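Local coordinates for kinetochore protein Mis16 (Schizosaccharomyces japonicus, PDB 4XYH) that binds histone H4 and the CENP-A-specific chaperone Scm3 as a WD-repeat protein of the kinetochore, and so probably helps to deliver CENP-A to centromeres, at residues L49-L54 with G83-Y88; L250-S255 with L260-T265; V306-L311 with P339-S344. All blocks are in the same frame, centred on the assembly; numbering follows the deposited sequence.

Contact 1. Residues L49-L54 with G83-Y88; sequences LEWPSL and GNDQNY
W51 and D85 meet at the protein surface, where an indole leans its six-membered ring against the stem of an acid. The closest approach is W51 CZ2 to D85 CB, 3.9 Å, and the carboxylate oxygen D85 OD2 stands almost as near, 4.0 Å from W51 CZ2. The two side chains cross at about a right angle, with ring and carboxylate planes 63° apart, and the approach to the indole is oblique. W51 gets there by its first torsion: CG lies beside the backbone N and anti to the carbonyl carbon (chi1 -59°), which brings the six-membered ring up to D85. N84 adds a looser touch, its CB 4.4 Å from W51 CH2. This is van der Waals contact alone, between segments whose nearest CA atoms, those of W51 and N87, are 9.1 Å apart. D85 is also held by its own turn, since the backbone N of Q86 donates to D85 OD1 at 3.1 Å, on the lone pair that faces away from the other carboxylate oxygen. T81, which W51 also touches, bonds through its OG1 to the carbonyl of D85. The contact thus joins a surface loop of the propeller to the turn that leads into strand 87-97: 49-54 runs from strand 41-48 to strand 56-58, with L49 and S53 resting on strand 398-402.

Contact 2. Residues L250-S255 with L260-T265; sequences LLTSVS and LQIHDT
The imidazole of H263 meets S253 at its edge: S253 OG lies in the ring plane, 2.8 Å from H263 NE2, in a hydrogen bond whose direction is open. L251 O stands obliquely to the same ring, 3.4 Å from H263 CD2. Away from S253, H263 ND1 bonds to R233, while S253 OG has a second, stronger partner in H234. The serine hydroxyl sits between its backbone N and carbonyl carbon (chi1 65°), which turns OG to H263 NE2 at the ring edge. An alanine in place of H263 would probably leave S253 OG and R233 each without one partner and open a gap beside L251.

The backbones form an antiparallel hairpin. L251 and H263 form a hydrogen-bonded pair, with L251 N to H263 O straight at 179°, and S253 with Q261 forms the next. Q261 O is gripped twice, by S253 N at 3.0 Å and by T252 OG1 at 3.1 Å, the donors arriving from opposite faces of its carbonyl plane. The face bearing L250, T252, V254, L260 and I262 is mostly apolar: V254 CG1 packs on L260 CD1 at 3.6 Å, and L250 CD2 on I262 CG2 at 3.8 Å. That face looks to strand 284-289 of the next sheet, whereas L251, S253 and H263 reach I207 of the previous one. The chemistry is divided: one face is mainly hydrocarbon, with T252 OG1 spent on Q261 O, and the other buries a serine-histidine pair bonded to R233 and H234, which recalls the His-Ser/Thr-Trp network of WD40 blades, with H263 at the tryptophan position.

Contact 3. Residues V306-L311 with P339-S344; sequences VALWDL and PILVTS
V306 meets T343 through CG2, the methyl that lies anti to the carbonyl carbon and beside the backbone N, with CG1 anti to the N (chi1 168°). T343 is turned to match: its OG1 takes the position between N and carbonyl carbon (chi1 63°), which leaves CG2 to face the valine. The two methyls meet obliquely, V306 CG2 to T343 CG2 at 3.5 Å. Two residues earlier in the strand, L341 places CD1 between V306 and L308, 4.5 Å from V306 CG1 and 4.4 Å from L308 CD2. These are loose dispersion contacts, and the buried interface is wholly apolar. T343 therefore shows two characters: its methyl serves this interface, while its hydroxyl joins H324 and W353 in the His-Ser/Thr-Trp hydrogen-bond network of WD40 blades.

The strands do not pair. Their short segments run at 146° to one another with axes 10.4 Å apart, so the contact belongs to face-to-face packing of two sheets, as between successive blades of a WD propeller. V306 and L308 belong to the third strand of the sheet that begins at 284-289, and L341 and T343 to the second strand of the sheet that begins at 328-333. V306 also rests on V328 and L341 on V331 and W333, all on strand 328-333, while on the far side of strand 340-345 I340 and V342 pack against strand 385-390.

Overall arrangement
From the N terminus the chain first closes contact 1, a loop of 28 residues between 49-54 and 83-88 that holds strands 56-58 and 70-77. Contact 2 follows as a tight hairpin, with four residues between its segments. Contact 3 then spans 27 residues, joining a strand of one WD repeat to a strand of the next. The three stand in series, none enclosing or crossing another. Contacts 2 and 3 adjoin: I262 CD1 lies 3.6 Å from L311 CD2, so three consecutive sheets are linked. Contact 1 lies on the opposite side of the chain's centre, its centre about 31 Å from those of the other two.

Contact 1. Residues L49-L54 with G83-Y88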
ATOM      1  N   LEU A  49       5.689 -12.850 -12.019  1.00 27.84           N
ATOM      2  CA  LEU A  49       6.525 -13.242 -10.887  1.00 29.18           C
ATOM      3  C   LEU A  49       6.427 -14.743 -10.628  1.00 24.49           C
ATOM      4  O   LEU A  49       5.369 -15.336 -10.797  1.00 30.50           O
ATOM      5  CB  LEU A  49       6.122 -12.457  -9.629  1.00 24.19           C
ATOM      6  CG  LEU A  49       6.250 -10.930  -9.701  1.00 25.57           C
ATOM      7  CD1 LEU A  49       5.724 -10.277  -8.432  1.00 26.59           C
ATOM      8  CD2 LEU A  49       7.693 -10.529  -9.934  1.00 27.68           C
ATOM      9  N   GLU A  50       7.524 -15.346 -10.192  1.00 28.09           N
ATOM     10  CA  GLU A  50       7.520 -16.759  -9.827  1.00 29.40           C
ATOM     11  C   GLU A  50       6.457 -17.054  -8.771  1.00 30.44           C
ATOM     12  O   GLU A  50       5.681 -17.991  -8.906  1.00 30.14           O
ATOM     13  CB  GLU A  50       8.897 -17.183  -9.331  1.00 25.42           C
ATOM     14  CG  GLU A  50       8.932 -18.601  -8.792  1.00 40.59           C
ATOM     15  CD  GLU A  50      10.346 -19.100  -8.512  1.00 47.02           C
ATOM     16  OE1 GLU A  50      11.305 -18.326  -8.720  1.00 54.09           O
ATOM     17  OE2 GLU A  50      10.495 -20.272  -8.092  1.00 49.83           O
ATOM     18  N   TRP A  51       6.416 -16.244  -7.719  1.00 31.17           N
ATOM     19  CA  TRP A  51       5.328 -16.323  -6.752  1.00 27.06           C
ATOM     20  C   TRP A  51       4.579 -15.010  -6.740  1.00 26.79           C
ATOM     21  O   TRP A  51       5.147 -13.966  -7.052  1.00 23.62           O
ATOM     22  CB  TRP A  51       5.842 -16.620  -5.341  1.00 28.04           C
ATOM     23  CG  TRP A  51       6.610 -17.881  -5.220  1.00 33.19           C
ATOM     24  CD1 TRP A  51       7.967 -18.031  -5.291  1.00 33.06           C
ATOM     25  CD2 TRP A  51       6.070 -19.182  -5.007  1.00 34.24           C
ATOM     26  NE1 TRP A  51       8.302 -19.347  -5.133  1.00 33.59           N
ATOM     27  CE2 TRP A  51       7.157 -20.079  -4.956  1.00 36.31           C
ATOM     28  CE3 TRP A  51       4.767 -19.680  -4.852  1.00 34.34           C
ATOM     29  CZ2 TRP A  51       6.984 -21.450  -4.755  1.00 41.18           C
ATOM     30  CZ3 TRP A  51       4.596 -21.042  -4.651  1.00 36.97           C
ATOM     31  CH2 TRP A  51       5.699 -21.912  -4.604  1.00 35.06           C
ATOM     32  N   PRO A  52       3.301 -15.044  -6.360  1.00 25.53           N
ATOM     33  CA  PRO A  52       2.631 -13.761  -6.131  1.00 24.55           C
ATOM     34  C   PRO A  52       3.329 -12.940  -5.036  1.00 27.60           C
ATOM     35  O   PRO A  52       3.911 -13.504  -4.090  1.00 21.15           O
ATOM     36  CB  PRO A  52       1.222 -14.166  -5.692  1.00 27.76           C
ATOM     37  CG  PRO A  52       1.359 -15.578  -5.193  1.00 24.18           C
ATOM     38  CD  PRO A  52       2.459 -16.197  -5.999  1.00 26.54           C
ATOM     39  N   SER A  53       3.296 -11.618  -5.192  1.00 21.49           N
ATOM     40  CA  SER A  53       3.695 -10.717  -4.131  1.00 21.89           C
ATOM     41  C   SER A  53       2.458 -10.024  -3.573  1.00 20.50           C
ATOM     42  O   SER A  53       1.574  -9.615  -4.327  1.00 23.03           O
ATOM     43  CB  SER A  53       4.707  -9.685  -4.637  1.00 22.20           C
ATOM     44  OG  SER A  53       5.103  -8.823  -3.571  1.00 21.59           O
ATOM     45  N   LEU A  54       2.393  -9.899  -2.254  1.00 18.11           N
ATOM     46  CA  LEU A  54       1.301  -9.171  -1.606  1.00 20.00           C
ATOM     47  C   LEU A  54       1.639  -7.693  -1.412  1.00 19.01           C
ATOM     48  O   LEU A  54       0.777  -6.893  -1.019  1.00 20.00           O
ATOM     49  CB  LEU A  54       0.980  -9.797  -0.250  1.00 16.19           C
ATOM     50  CG  LEU A  54       0.378 -11.196  -0.335  1.00 23.40           C
ATOM     51  CD1 LEU A  54       0.389 -11.900   1.015  1.00 19.33           C
ATOM     52  CD2 LEU A  54      -1.045 -11.058  -0.859  1.00 21.76           C
ATOM     53  N   GLY A  83       3.082 -21.502   2.701  1.00 46.43           N
ATOM     54  CA  GLY A  83       3.600 -22.706   3.341  1.00 40.36           C
ATOM     55  C   GLY A  83       4.299 -23.706   2.421  1.00 45.84           C
ATOM     56  O   GLY A  83       4.952 -24.650   2.890  1.00 43.47           O
ATOM     57  N   ASN A  84       4.184 -23.491   1.111  1.00 41.84           N
ATOM     58  CA  ASN A  84       4.722 -24.419   0.115  1.00 46.41           C
ATOM     59  C   ASN A  84       6.233 -24.321  -0.139  1.00 48.50           C
ATOM     60  O   ASN A  84       6.828 -25.225  -0.744  1.00 47.76           O
ATOM     61  CB  ASN A  84       3.993 -24.225  -1.216  1.00 45.57           C
ATOM     62  CG  ASN A  84       2.484 -24.265  -1.066  1.00 52.23           C
ATOM     63  OD1 ASN A  84       1.956 -24.726  -0.048  1.00 52.03           O
ATOM     64  ND2 ASN A  84       1.778 -23.779  -2.086  1.00 49.95           N
ATOM     65  N   ASP A  85       6.850 -23.229   0.306  1.00 44.14           N
ATOM     66  CA  ASP A  85       8.266 -23.016   0.045  1.00 33.93           C
ATOM     67  C   ASP A  85       8.851 -21.887   0.867  1.00 35.74           C
ATOM     68  O   ASP A  85       8.123 -21.125   1.518  1.00 36.36           O
ATOM     69  CB  ASP A  85       8.500 -22.733  -1.435  1.00 42.62           C
ATOM     70  CG  ASP A  85       9.526 -23.669  -2.045  1.00 55.89           C
ATOM     71  OD1 ASP A  85      10.656 -23.765  -1.500  1.00 57.11           O
ATOM     72  OD2 ASP A  85       9.191 -24.321  -3.058  1.00 53.20           O
ATOM     73  N   GLN A  86      10.176 -21.800   0.834  1.00 27.37           N
ATOM     74  CA  GLN A  86      10.893 -20.684   1.414  1.00 31.19           C
ATOM     75  C   GLN A  86      10.354 -19.362   0.864  1.00 30.00           C
ATOM     76  O   GLN A  86      10.290 -19.177  -0.348  1.00 29.15           O
ATOM     77  CB  GLN A  86      12.388 -20.796   1.113  1.00 27.15           C
ATOM     78  CG  GLN A  86      13.205 -19.709   1.758  1.00 24.84           C
ATOM     79  CD  GLN A  86      13.116 -19.774   3.267  1.00 25.31           C
ATOM     80  OE1 GLN A  86      13.518 -20.769   3.870  1.00 30.97           O
ATOM     81  NE2 GLN A  86      12.576 -18.726   3.885  1.00 22.35           N
ATOM     82  N   ASN A  87       9.952 -18.455   1.753  1.00 23.93           N
ATOM     83  CA  ASN A  87       9.523 -17.130   1.329  1.00 20.27           C
ATOM     84  C   ASN A  87      10.709 -16.175   1.268  1.00 21.50           C
ATOM     85  O   ASN A  87      11.674 -16.310   2.038  1.00 19.73           O
ATOM     86  CB  ASN A  87       8.451 -16.572   2.270  1.00 16.57           C
ATOM     87  CG  ASN A  87       7.072 -17.143   1.989  1.00 25.58           C
ATOM     88  OD1 ASN A  87       6.402 -16.755   1.020  1.00 23.64           O
ATOM     89  ND2 ASN A  87       6.634 -18.066   2.839  1.00 21.46           N
ATOM     90  N   TYR A  88      10.649 -15.195   0.373  1.00 19.80           N
ATOM     91  CA  TYR A  88      11.703 -14.184   0.375  1.00 21.22           C
ATOM     92  C   TYR A  88      11.184 -12.769   0.395  1.00 19.78           C
ATOM     93  O   TYR A  88      10.188 -12.439  -0.269  1.00 20.48           O
ATOM     94  CB  TYR A  88      12.615 -14.317  -0.845  1.00 20.84           C
ATOM     95  CG  TYR A  88      13.249 -15.671  -1.059  1.00 26.61           C
ATOM     96  CD1 TYR A  88      14.464 -16.001  -0.460  1.00 27.07           C
ATOM     97  CD2 TYR A  88      12.661 -16.602  -1.900  1.00 29.18           C
ATOM     98  CE1 TYR A  88      15.060 -17.227  -0.685  1.00 26.32           C
ATOM     99  CE2 TYR A  88      13.250 -17.832  -2.130  1.00 32.82           C
ATOM    100  CZ  TYR A  88      14.449 -18.140  -1.523  1.00 29.57           C
ATOM    101  OH  TYR A  88      15.029 -19.369  -1.752  1.00 35.73           O
TER

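Contact 2. Residues L250-S255 with L260-T265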
ATOM      1  N   LEU A 250       0.659  11.159  15.857  1.00 23.45           N
ATOM      2  CA  LEU A 250      -0.664  11.006  15.283  1.00 21.16           C
ATOM      3  C   LEU A 250      -0.713   9.788  14.370  1.00 24.86           C
ATOM      4  O   LEU A 250      -0.142   9.779  13.270  1.00 23.19           O
ATOM      5  CB  LEU A 250      -1.083  12.268  14.530  1.00 24.84           C
ATOM      6  CG  LEU A 250      -2.585  12.480  14.318  1.00 28.64           C
ATOM      7  CD1 LEU A 250      -2.875  13.940  14.095  1.00 30.10           C
ATOM      8  CD2 LEU A 250      -3.104  11.684  13.138  1.00 22.37           C
ATOM      9  N   LEU A 251      -1.432   8.770  14.833  1.00 23.69           N
ATOM     10  CA  LEU A 251      -1.566   7.512  14.116  1.00 21.15           C
ATOM     11  C   LEU A 251      -3.030   7.288  13.768  1.00 22.77           C
ATOM     12  O   LEU A 251      -3.893   7.431  14.636  1.00 18.66           O
ATOM     13  CB  LEU A 251      -1.042   6.355  14.969  1.00 19.52           C
ATOM     14  CG  LEU A 251      -1.266   4.950  14.414  1.00 20.15           C
ATOM     15  CD1 LEU A 251      -0.329   4.716  13.242  1.00 17.61           C
ATOM     16  CD2 LEU A 251      -1.040   3.926  15.507  1.00 16.46           C
ATOM     17  N   THR A 252      -3.317   6.953  12.511  1.00 19.14           N
ATOM     18  CA  THR A 252      -4.683   6.613  12.135  1.00 18.71           C
ATOM     19  C   THR A 252      -4.832   5.126  11.791  1.00 20.80           C
ATOM     20  O   THR A 252      -3.898   4.503  11.285  1.00 20.61           O
ATOM     21  CB  THR A 252      -5.178   7.446  10.944  1.00 19.23           C
ATOM     22  OG1 THR A 252      -6.548   7.118  10.700  1.00 17.58           O
ATOM     23  CG2 THR A 252      -4.363   7.162   9.684  1.00 16.54           C
ATOM     24  N   SER A 253      -6.005   4.560  12.059  1.00 18.93           N
ATOM     25  CA  SER A 253      -6.259   3.148  11.729  1.00 17.00           C
ATOM     26  C   SER A 253      -7.678   2.957  11.229  1.00 20.01           C
ATOM     27  O   SER A 253      -8.554   3.742  11.557  1.00 19.15           O
ATOM     28  CB  SER A 253      -6.019   2.245  12.943  1.00 17.08           C
ATOM     29  OG  SER A 253      -6.956   2.536  13.982  1.00 20.70           O
ATOM     30  N   VAL A 254      -7.887   1.918  10.421  1.00 19.30           N
ATOM     31  CA  VAL A 254      -9.194   1.540   9.933  1.00 15.45           C
ATOM     32  C   VAL A 254      -9.327   0.022  10.051  1.00 20.81           C
ATOM     33  O   VAL A 254      -8.314  -0.704  10.091  1.00 15.74           O
ATOM     34  CB  VAL A 254      -9.426   1.986   8.468  1.00 20.81           C
ATOM     35  CG1 VAL A 254      -9.363   3.499   8.354  1.00 18.54           C
ATOM     36  CG2 VAL A 254      -8.414   1.348   7.534  1.00 17.72           C
ATOM     37  N   SER A 255     -10.572  -0.454  10.097  1.00 17.20           N
ATOM     38  CA  SER A 255     -10.870  -1.826  10.516  1.00 16.68           C
ATOM     39  C   SER A 255     -12.110  -2.405   9.823  1.00 17.57           C
ATOM     40  O   SER A 255     -12.966  -1.664   9.337  1.00 16.96           O
ATOM     41  CB  SER A 255     -11.062  -1.856  12.047  1.00 17.24           C
ATOM     42  OG  SER A 255     -11.650  -3.058  12.519  1.00 16.79           O
ATOM     43  N   LEU A 260     -13.004   4.544  11.716  1.00 20.64           N
ATOM     44  CA  LEU A 260     -11.800   5.286  11.402  1.00 16.89           C
ATOM     45  C   LEU A 260     -11.371   5.906  12.703  1.00 21.00           C
ATOM     46  O   LEU A 260     -12.160   6.615  13.326  1.00 21.44           O
ATOM     47  CB  LEU A 260     -12.077   6.368  10.357  1.00 17.51           C
ATOM     48  CG  LEU A 260     -11.024   7.466  10.194  1.00 20.66           C
ATOM     49  CD1 LEU A 260      -9.742   6.897   9.560  1.00 16.03           C
ATOM     50  CD2 LEU A 260     -11.576   8.633   9.352  1.00 19.17           C
ATOM     51  N   GLN A 261     -10.153   5.642  13.154  1.00 19.58           N
ATOM     52  CA  GLN A 261      -9.760   6.153  14.467  1.00 19.95           C
ATOM     53  C   GLN A 261      -8.445   6.914  14.402  1.00 21.36           C
ATOM     54  O   GLN A 261      -7.601   6.661  13.544  1.00 21.41           O
ATOM     55  CB  GLN A 261      -9.684   5.021  15.503  1.00 17.74           C
ATOM     56  CG  GLN A 261     -10.947   4.143  15.576  1.00 22.38           C
ATOM     57  CD  GLN A 261     -10.986   3.262  16.808  1.00 21.79           C
ATOM     58  OE1 GLN A 261     -10.385   3.584  17.822  1.00 23.92           O
ATOM     59  NE2 GLN A 261     -11.695   2.143  16.722  1.00 18.49           N
ATOM     60  N   ILE A 262      -8.301   7.878  15.304  1.00 22.55           N
ATOM     61  CA  ILE A 262      -7.075   8.652  15.418  1.00 20.29           C
ATOM     62  C   ILE A 262      -6.510   8.374  16.786  1.00 23.97           C
ATOM     63  O   ILE A 262      -7.224   8.469  17.785  1.00 25.19           O
ATOM     64  CB  ILE A 262      -7.312  10.166  15.246  1.00 21.64           C
ATOM     65  CG1 ILE A 262      -7.961  10.451  13.889  1.00 19.31           C
ATOM     66  CG2 ILE A 262      -6.001  10.921  15.400  1.00 16.99           C
ATOM     67  CD1 ILE A 262      -7.050  10.138  12.707  1.00 19.36           C
ATOM     68  N   HIS A 263      -5.243   7.999  16.836  1.00 20.72           N
ATOM     69  CA  HIS A 263      -4.629   7.677  18.104  1.00 23.33           C
ATOM     70  C   HIS A 263      -3.513   8.650  18.380  1.00 25.25           C
ATOM     71  O   HIS A 263      -2.792   9.044  17.454  1.00 23.23           O
ATOM     72  CB  HIS A 263      -4.093   6.244  18.102  1.00 22.49           C
ATOM     73  CG  HIS A 263      -5.045   5.253  17.517  1.00 21.52           C
ATOM     74  ND1 HIS A 263      -6.021   4.632  18.262  1.00 16.03           N
ATOM     75  CD2 HIS A 263      -5.194   4.798  16.250  1.00 17.79           C
ATOM     76  CE1 HIS A 263      -6.725   3.831  17.485  1.00 20.62           C
ATOM     77  NE2 HIS A 263      -6.238   3.910  16.260  1.00 23.11           N
ATOM     78  N   ASP A 264      -3.382   9.025  19.653  1.00 26.10           N
ATOM     79  CA  ASP A 264      -2.247   9.802  20.153  1.00 27.34           C
ATOM     80  C   ASP A 264      -1.270   8.861  20.856  1.00 32.03           C
ATOM     81  O   ASP A 264      -1.534   8.411  21.978  1.00 30.63           O
ATOM     82  CB  ASP A 264      -2.729  10.896  21.114  1.00 31.04           C
ATOM     83  CG  ASP A 264      -1.602  11.819  21.589  1.00 37.56           C
ATOM     84  OD1 ASP A 264      -0.413  11.465  21.434  1.00 37.35           O
ATOM     85  OD2 ASP A 264      -1.907  12.905  22.134  1.00 44.58           O
ATOM     86  N   THR A 265      -0.134   8.581  20.218  1.00 29.55           N
ATOM     87  CA  THR A 265       0.770   7.543  20.728  1.00 32.65           C
ATOM     88  C   THR A 265       1.540   7.966  21.982  1.00 36.82           C
ATOM     89  O   THR A 265       2.273   7.161  22.564  1.00 35.35           O
ATOM     90  CB  THR A 265       1.787   7.085  19.653  1.00 30.14           C
ATOM     91  OG1 THR A 265       2.571   8.200  19.200  1.00 32.99           O
ATOM     92  CG2 THR A 265       1.061   6.467  18.481  1.00 24.46           C
TER

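Contact 3. Residues V306-L311 with P339-S344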
ATOM      1  N   VAL A 306     -14.668   5.261  -2.049  1.00 22.65           N
ATOM      2  CA  VAL A 306     -13.641   5.945  -1.300  1.00 21.66           C
ATOM      3  C   VAL A 306     -14.235   7.216  -0.710  1.00 20.57           C
ATOM      4  O   VAL A 306     -14.828   8.012  -1.427  1.00 20.71           O
ATOM      5  CB  VAL A 306     -12.422   6.288  -2.180  1.00 23.47           C
ATOM      6  CG1 VAL A 306     -11.495   7.262  -1.451  1.00 21.72           C
ATOM      7  CG2 VAL A 306     -11.692   5.032  -2.539  1.00 22.35           C
ATOM      8  N   ALA A 307     -14.096   7.394   0.598  1.00 17.92           N
ATOM      9  CA  ALA A 307     -14.595   8.598   1.249  1.00 20.42           C
ATOM     10  C   ALA A 307     -13.437   9.521   1.611  1.00 21.51           C
ATOM     11  O   ALA A 307     -12.379   9.055   2.043  1.00 20.46           O
ATOM     12  CB  ALA A 307     -15.409   8.247   2.487  1.00 16.77           C
ATOM     13  N   LEU A 308     -13.634  10.824   1.417  1.00 23.89           N
ATOM     14  CA  LEU A 308     -12.622  11.827   1.782  1.00 21.92           C
ATOM     15  C   LEU A 308     -13.019  12.508   3.086  1.00 23.99           C
ATOM     16  O   LEU A 308     -14.201  12.738   3.321  1.00 21.95           O
ATOM     17  CB  LEU A 308     -12.454  12.861   0.661  1.00 19.69           C
ATOM     18  CG  LEU A 308     -12.065  12.209  -0.671  1.00 25.42           C
ATOM     19  CD1 LEU A 308     -12.183  13.191  -1.825  1.00 30.13           C
ATOM     20  CD2 LEU A 308     -10.653  11.668  -0.586  1.00 19.73           C
ATOM     21  N   TRP A 309     -12.036  12.829   3.931  1.00 20.88           N
ATOM     22  CA  TRP A 309     -12.315  13.376   5.248  1.00 20.29           C
ATOM     23  C   TRP A 309     -11.356  14.498   5.610  1.00 24.86           C
ATOM     24  O   TRP A 309     -10.193  14.512   5.192  1.00 26.10           O
ATOM     25  CB  TRP A 309     -12.210  12.299   6.339  1.00 23.26           C
ATOM     26  CG  TRP A 309     -12.952  11.055   6.087  1.00 20.91           C
ATOM     27  CD1 TRP A 309     -12.522   9.977   5.363  1.00 21.05           C
ATOM     28  CD2 TRP A 309     -14.253  10.716   6.582  1.00 18.99           C
ATOM     29  NE1 TRP A 309     -13.479   8.992   5.373  1.00 20.23           N
ATOM     30  CE2 TRP A 309     -14.554   9.423   6.108  1.00 17.85           C
ATOM     31  CE3 TRP A 309     -15.187  11.379   7.383  1.00 22.48           C
ATOM     32  CZ2 TRP A 309     -15.758   8.783   6.397  1.00 22.05           C
ATOM     33  CZ3 TRP A 309     -16.389  10.743   7.668  1.00 26.01           C
ATOM     34  CH2 TRP A 309     -16.661   9.458   7.179  1.00 23.22           C
ATOM     35  N   ASP A 310     -11.847  15.429   6.410  1.00 20.90           N
ATOM     36  CA  ASP A 310     -10.993  16.411   7.050  1.00 20.90           C
ATOM     37  C   ASP A 310     -10.984  16.104   8.550  1.00 22.28           C
ATOM     38  O   ASP A 310     -12.040  15.864   9.133  1.00 22.09           O
ATOM     39  CB  ASP A 310     -11.494  17.828   6.777  1.00 22.40           C
ATOM     40  CG  ASP A 310     -10.558  18.891   7.324  1.00 23.10           C
ATOM     41  OD1 ASP A 310     -10.406  18.995   8.559  1.00 23.34           O
ATOM     42  OD2 ASP A 310      -9.971  19.626   6.509  1.00 24.71           O
ATOM     43  N   LEU A 311      -9.801  16.104   9.163  1.00 21.90           N
ATOM     44  CA  LEU A 311      -9.644  15.781  10.587  1.00 23.65           C
ATOM     45  C   LEU A 311     -10.444  16.692  11.510  1.00 25.02           C
ATOM     46  O   LEU A 311     -10.696  16.352  12.672  1.00 25.22           O
ATOM     47  CB  LEU A 311      -8.162  15.849  11.003  1.00 19.47           C
ATOM     48  CG  LEU A 311      -7.193  14.733  10.599  1.00 24.22           C
ATOM     49  CD1 LEU A 311      -5.777  15.091  11.043  1.00 26.09           C
ATOM     50  CD2 LEU A 311      -7.623  13.408  11.203  1.00 22.01           C
ATOM     51  N   PRO A 339      -3.991  17.140  -5.436  1.00 21.12           N
ATOM     52  CA  PRO A 339      -5.355  16.627  -5.604  1.00 24.61           C
ATOM     53  C   PRO A 339      -5.467  15.225  -6.233  1.00 27.04           C
ATOM     54  O   PRO A 339      -6.582  14.777  -6.523  1.00 28.70           O
ATOM     55  CB  PRO A 339      -5.996  17.668  -6.528  1.00 23.65           C
ATOM     56  CG  PRO A 339      -4.885  18.198  -7.325  1.00 23.25           C
ATOM     57  CD  PRO A 339      -3.630  18.105  -6.496  1.00 21.64           C
ATOM     58  N   ILE A 340      -4.344  14.549  -6.444  1.00 22.03           N
ATOM     59  CA  ILE A 340      -4.338  13.287  -7.163  1.00 22.42           C
ATOM     60  C   ILE A 340      -4.171  12.111  -6.204  1.00 26.01           C
ATOM     61  O   ILE A 340      -3.245  12.098  -5.385  1.00 26.30           O
ATOM     62  CB  ILE A 340      -3.200  13.251  -8.204  1.00 24.33           C
ATOM     63  CG1 ILE A 340      -3.312  14.430  -9.191  1.00 26.22           C
ATOM     64  CG2 ILE A 340      -3.151  11.906  -8.911  1.00 21.74           C
ATOM     65  CD1 ILE A 340      -4.490  14.373 -10.143  1.00 19.01           C
ATOM     66  N   LEU A 341      -5.072  11.138  -6.293  1.00 24.36           N
ATOM     67  CA  LEU A 341      -4.909   9.877  -5.568  1.00 24.83           C
ATOM     68  C   LEU A 341      -5.297   8.679  -6.440  1.00 23.90           C
ATOM     69  O   LEU A 341      -5.969   8.818  -7.461  1.00 20.98           O
ATOM     70  CB  LEU A 341      -5.725   9.865  -4.269  1.00 27.01           C
ATOM     71  CG  LEU A 341      -7.221   9.577  -4.332  1.00 28.08           C
ATOM     72  CD1 LEU A 341      -7.793   9.280  -2.951  1.00 26.46           C
ATOM     73  CD2 LEU A 341      -7.915  10.778  -4.921  1.00 30.99           C
ATOM     74  N   VAL A 342      -4.831   7.507  -6.037  1.00 18.29           N
ATOM     75  CA  VAL A 342      -5.041   6.293  -6.791  1.00 22.36           C
ATOM     76  C   VAL A 342      -5.685   5.249  -5.866  1.00 23.29           C
ATOM     77  O   VAL A 342      -5.389   5.208  -4.666  1.00 20.95           O
ATOM     78  CB  VAL A 342      -3.703   5.774  -7.396  1.00 23.52           C
ATOM     79  CG1 VAL A 342      -2.752   5.241  -6.314  1.00 16.19           C
ATOM     80  CG2 VAL A 342      -3.976   4.716  -8.390  1.00 20.30           C
ATOM     81  N   THR A 343      -6.593   4.445  -6.416  1.00 17.82           N
ATOM     82  CA  THR A 343      -7.261   3.396  -5.661  1.00 19.54           C
ATOM     83  C   THR A 343      -7.262   2.093  -6.461  1.00 23.95           C
ATOM     84  O   THR A 343      -7.074   2.100  -7.678  1.00 19.54           O
ATOM     85  CB  THR A 343      -8.723   3.773  -5.305  1.00 24.23           C
ATOM     86  OG1 THR A 343      -9.495   3.926  -6.505  1.00 22.96           O
ATOM     87  CG2 THR A 343      -8.773   5.069  -4.515  1.00 21.00           C
ATOM     88  N   SER A 344      -7.480   0.980  -5.767  1.00 21.46           N
ATOM     89  CA  SER A 344      -7.456  -0.341  -6.379  1.00 23.65           C
ATOM     90  C   SER A 344      -8.599  -1.149  -5.800  1.00 25.46           C
ATOM     91  O   SER A 344      -8.997  -0.944  -4.649  1.00 22.31           O
ATOM     92  CB  SER A 344      -6.129  -1.060  -6.129  1.00 22.25           C
ATOM     93  OG  SER A 344      -6.145  -1.758  -4.884  1.00 24.00           O
TER